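Local coordinates for LacI family sugar-binding transcriptional regulator (Enterococcus faecalis V583, PDB 4RK0), which binds ribose and, as a LacI-family regulator, probably controls transcription by binding DNA in response to a sugar, at residues A[34-39]-A[243-248]. Sequence-based numbering, arbitrary orientation.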
ATOM      1  N   TYR A  34     -18.255  -4.381  -5.452  1.00 34.05           N
ATOM      2  CA  TYR A  34     -18.855  -5.213  -4.373  1.00 35.19           C
ATOM      3  C   TYR A  34     -20.355  -5.122  -4.357  1.00 38.43           C
ATOM      4  O   TYR A  34     -21.053  -6.114  -4.128  1.00 33.93           O
ATOM      5  CB  TYR A  34     -18.380  -4.801  -2.970  1.00 38.61           C
ATOM      6  CG  TYR A  34     -17.071  -5.390  -2.516  1.00 51.05           C
ATOM      7  CD1 TYR A  34     -16.116  -5.797  -3.428  1.00 33.69           C
ATOM      8  CD2 TYR A  34     -16.772  -5.520  -1.156  1.00 44.62           C
ATOM      9  CE1 TYR A  34     -14.911  -6.333  -3.018  1.00 46.44           C
ATOM     10  CE2 TYR A  34     -15.556  -6.048  -0.742  1.00 58.48           C
ATOM     11  CZ  TYR A  34     -14.624  -6.448  -1.680  1.00 68.62           C
ATOM     12  OH  TYR A  34     -13.404  -6.979  -1.295  1.00 49.42           O
ATOM     13  N   LYS A  35     -20.844  -3.927  -4.595  1.00 32.20           N
ATOM     14  CA  LYS A  35     -22.278  -3.676  -4.498  1.00 50.42           C
ATOM     15  C   LYS A  35     -23.050  -4.347  -5.619  1.00 43.07           C
ATOM     16  O   LYS A  35     -24.254  -4.561  -5.486  1.00 42.24           O
ATOM     17  CB  LYS A  35     -22.558  -2.185  -4.463  1.00 40.97           C
ATOM     18  CG  LYS A  35     -21.922  -1.502  -3.262  1.00 61.85           C
ATOM     19  CD  LYS A  35     -22.565  -0.171  -2.906  1.00 94.33           C
ATOM     20  CE  LYS A  35     -21.905   0.413  -1.663  1.00 94.72           C
ATOM     21  NZ  LYS A  35     -22.749   1.425  -0.975  1.00144.06           N
ATOM     22  N   GLU A  36     -22.365  -4.721  -6.700  1.00 41.80           N
ATOM     23  CA  GLU A  36     -23.024  -5.339  -7.849  1.00 34.99           C
ATOM     24  C   GLU A  36     -22.620  -6.779  -8.046  1.00 39.36           C
ATOM     25  O   GLU A  36     -22.962  -7.385  -9.069  1.00 43.11           O
ATOM     26  CB  GLU A  36     -22.691  -4.529  -9.072  1.00 37.74           C
ATOM     27  CG  GLU A  36     -23.045  -3.058  -8.944  1.00 63.08           C
ATOM     28  CD  GLU A  36     -24.232  -2.661  -9.791  1.00110.86           C
ATOM     29  OE1 GLU A  36     -24.185  -2.896 -11.017  1.00 74.50           O
ATOM     30  OE2 GLU A  36     -25.198  -2.099  -9.234  1.00108.79           O
ATOM     31  N   ASN A  37     -21.891  -7.335  -7.066  1.00 32.61           N
ATOM     32  CA  ASN A  37     -21.387  -8.718  -7.108  1.00 52.26           C
ATOM     33  C   ASN A  37     -20.408  -9.000  -8.265  1.00 49.09           C
ATOM     34  O   ASN A  37     -20.320 -10.134  -8.757  1.00 52.97           O
ATOM     35  CB  ASN A  37     -22.538  -9.744  -7.091  1.00 65.73           C
ATOM     36  CG  ASN A  37     -23.206  -9.854  -5.733  1.00107.70           C
ATOM     37  OD1 ASN A  37     -24.428  -9.960  -5.651  1.00 69.51           O
ATOM     38  ND2 ASN A  37     -22.409  -9.830  -4.657  1.00 51.35           N
ATOM     39  N   PHE A  38     -19.664  -7.968  -8.672  1.00 35.28           N
ATOM     40  CA  PHE A  38     -18.532  -8.154  -9.596  1.00 33.32           C
ATOM     41  C   PHE A  38     -17.266  -8.493  -8.834  1.00 38.78           C
ATOM     42  O   PHE A  38     -17.036  -7.972  -7.731  1.00 35.18           O
ATOM     43  CB  PHE A  38     -18.317  -6.910 -10.443  1.00 38.48           C
ATOM     44  CG  PHE A  38     -19.273  -6.808 -11.597  1.00 43.34           C
ATOM     45  CD1 PHE A  38     -20.593  -6.428 -11.380  1.00 72.78           C
ATOM     46  CD2 PHE A  38     -18.860  -7.115 -12.910  1.00 34.04           C
ATOM     47  CE1 PHE A  38     -21.487  -6.334 -12.434  1.00 52.04           C
ATOM     48  CE2 PHE A  38     -19.754  -7.021 -13.970  1.00 62.23           C
ATOM     49  CZ  PHE A  38     -21.067  -6.625 -13.730  1.00 50.74           C
ATOM     50  N   ILE A  39     -16.454  -9.377  -9.411  1.00 35.31           N
ATOM     51  CA  ILE A  39     -15.175  -9.724  -8.816  1.00 29.81           C
ATOM     52  C   ILE A  39     -14.015  -9.041  -9.577  1.00 47.54           C
ATOM     53  O   ILE A  39     -14.075  -8.846 -10.788  1.00 36.99           O
ATOM     54  CB  ILE A  39     -14.971 -11.255  -8.691  1.00 64.46           C
ATOM     55  CG1 ILE A  39     -14.956 -11.935 -10.049  1.00 59.27           C
ATOM     56  CG2 ILE A  39     -16.066 -11.873  -7.830  1.00 50.80           C
ATOM     57  CD1 ILE A  39     -14.636 -13.415  -9.981  1.00 66.95           C
ATOM     58  N   LEU A 243     -18.457   4.132 -14.329  1.00 40.46           N
ATOM     59  CA  LEU A 243     -18.549   4.300 -15.773  1.00 34.24           C
ATOM     60  C   LEU A 243     -18.370   3.017 -16.532  1.00 35.20           C
ATOM     61  O   LEU A 243     -19.038   2.809 -17.539  1.00 49.50           O
ATOM     62  CB  LEU A 243     -17.574   5.348 -16.258  1.00 27.35           C
ATOM     63  CG  LEU A 243     -17.928   6.793 -15.943  1.00 46.03           C
ATOM     64  CD1 LEU A 243     -16.900   7.667 -16.604  1.00 36.47           C
ATOM     65  CD2 LEU A 243     -19.324   7.173 -16.420  1.00 76.97           C
ATOM     66  N   LEU A 244     -17.525   2.111 -16.043  1.00 38.98           N
ATOM     67  CA  LEU A 244     -17.333   0.848 -16.748  1.00 41.41           C
ATOM     68  C   LEU A 244     -18.558  -0.020 -16.608  1.00 55.46           C
ATOM     69  O   LEU A 244     -19.000  -0.626 -17.570  1.00 32.50           O
ATOM     70  CB  LEU A 244     -16.094   0.089 -16.250  1.00 40.74           C
ATOM     71  CG  LEU A 244     -15.807  -1.275 -16.879  1.00 37.13           C
ATOM     72  CD1 LEU A 244     -15.588  -1.162 -18.387  1.00 35.94           C
ATOM     73  CD2 LEU A 244     -14.567  -1.875 -16.221  1.00 30.26           C
ATOM     74  N   LEU A 245     -19.107  -0.105 -15.406  1.00 35.03           N
ATOM     75  CA  LEU A 245     -20.312  -0.923 -15.223  1.00 30.63           C
ATOM     76  C   LEU A 245     -21.501  -0.386 -16.029  1.00 39.13           C
ATOM     77  O   LEU A 245     -22.388  -1.167 -16.433  1.00 39.89           O
ATOM     78  CB  LEU A 245     -20.656  -1.037 -13.742  1.00 33.48           C
ATOM     79  CG  LEU A 245     -19.800  -2.051 -12.965  1.00 41.41           C
ATOM     80  CD1 LEU A 245     -20.233  -2.062 -11.505  1.00 49.30           C
ATOM     81  CD2 LEU A 245     -19.903  -3.450 -13.545  1.00101.05           C
ATOM     82  N   GLU A 246     -21.499   0.920 -16.294  1.00 32.13           N
ATOM     83  CA  GLU A 246     -22.525   1.524 -17.134  1.00 46.22           C
ATOM     84  C   GLU A 246     -22.426   1.045 -18.565  1.00 64.86           C
ATOM     85  O   GLU A 246     -23.446   0.886 -19.222  1.00 40.12           O
ATOM     86  CB  GLU A 246     -22.416   3.043 -17.143  1.00 31.44           C
ATOM     87  CG  GLU A 246     -23.187   3.758 -16.044  1.00 69.05           C
ATOM     88  CD  GLU A 246     -22.884   5.254 -15.978  1.00 40.13           C
ATOM     89  OE1 GLU A 246     -22.232   5.802 -16.897  1.00 69.64           O
ATOM     90  OE2 GLU A 246     -23.283   5.891 -14.984  1.00 61.87           O
ATOM     91  N   ARG A 247     -21.207   0.847 -19.067  1.00 36.95           N
ATOM     92  CA  ARG A 247     -21.042   0.357 -20.431  1.00 31.10           C
ATOM     93  C   ARG A 247     -21.385  -1.133 -20.485  1.00 40.00           C
ATOM     94  O   ARG A 247     -21.984  -1.615 -21.430  1.00 42.69           O
ATOM     95  CB  ARG A 247     -19.641   0.674 -20.960  1.00 34.95           C
ATOM     96  CG  ARG A 247     -19.420   0.226 -22.394  1.00 35.76           C
ATOM     97  CD  ARG A 247     -18.143   0.851 -22.983  1.00 32.80           C
ATOM     98  NE  ARG A 247     -18.171   2.322 -22.955  1.00 35.91           N
ATOM     99  CZ  ARG A 247     -18.859   3.097 -23.794  1.00 42.04           C
ATOM    100  NH1 ARG A 247     -19.617   2.556 -24.746  1.00 38.65           N
ATOM    101  NH2 ARG A 247     -18.811   4.420 -23.677  1.00 35.68           N
ATOM    102  N   ILE A 248     -21.034  -1.859 -19.450  1.00 28.63           N
ATOM    103  CA  ILE A 248     -21.345  -3.278 -19.398  1.00 34.55           C
ATOM    104  C   ILE A 248     -22.859  -3.439 -19.502  1.00 57.93           C
ATOM    105  O   ILE A 248     -23.330  -4.332 -20.170  1.00 37.89           O
ATOM    106  CB  ILE A 248     -20.757  -3.953 -18.145  1.00 48.36           C
ATOM    107  CG1 ILE A 248     -19.248  -4.146 -18.335  1.00 42.29           C
ATOM    108  CG2 ILE A 248     -21.409  -5.299 -17.884  1.00 33.74           C
ATOM    109  CD1 ILE A 248     -18.516  -4.521 -17.072  1.00 43.46           C
TER
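Leu-245 sets one methyl squarely over the ring of Phe-38. Leu-245 CD2 stands 3.4 Å from the centroid of the Phe-38 ring, 12° off its normal. Its nearest ring atom is Phe-38 CZ, and even the farthest, such as Phe-38 CG, is only 3.9 Å away, which identifies a centred CH-pi contact rather than an edge contact. The second methyl, Leu-245 CD1, meets Glu-36 CG at 3.9 Å, and the bend of the Glu-36 chain at chi2 (-108°) keeps OE1 near the same methyl. Ile-248, one helical turn on from Leu-245, touches the ring obliquely through CD1, 4.2 Å from Phe-38 CE2. No hydrogen bond crosses between the segments, and the buried surface is modest, 171 Å² over both sides.

A Schellman motif ends helix 20-35 and turns the chain: Asn-37, with positive phi, is its C' residue, Phe-38 N bonds to Leu-33 O and Asn-37 N to Tyr-34 O. From there chi1 of Phe-38 (-80°), with CG anti to the carbonyl carbon, carries the ring toward helix 233-249. Leu-33 and Ile-10 also pack on Phe-38, while Phe-38 O is hydrogen-bonded to Tyr-55 OH of the second subunit. Leu-245 reaches back to Val-32 and Leu-33. The result is a largely hydrophobic contact between a Schellman-capped helix end and a neighbouring helix, beside strand 9-14 of the mixed sheet, in one lobe of the periplasmic-binding-protein-like fold of LacI-family regulators.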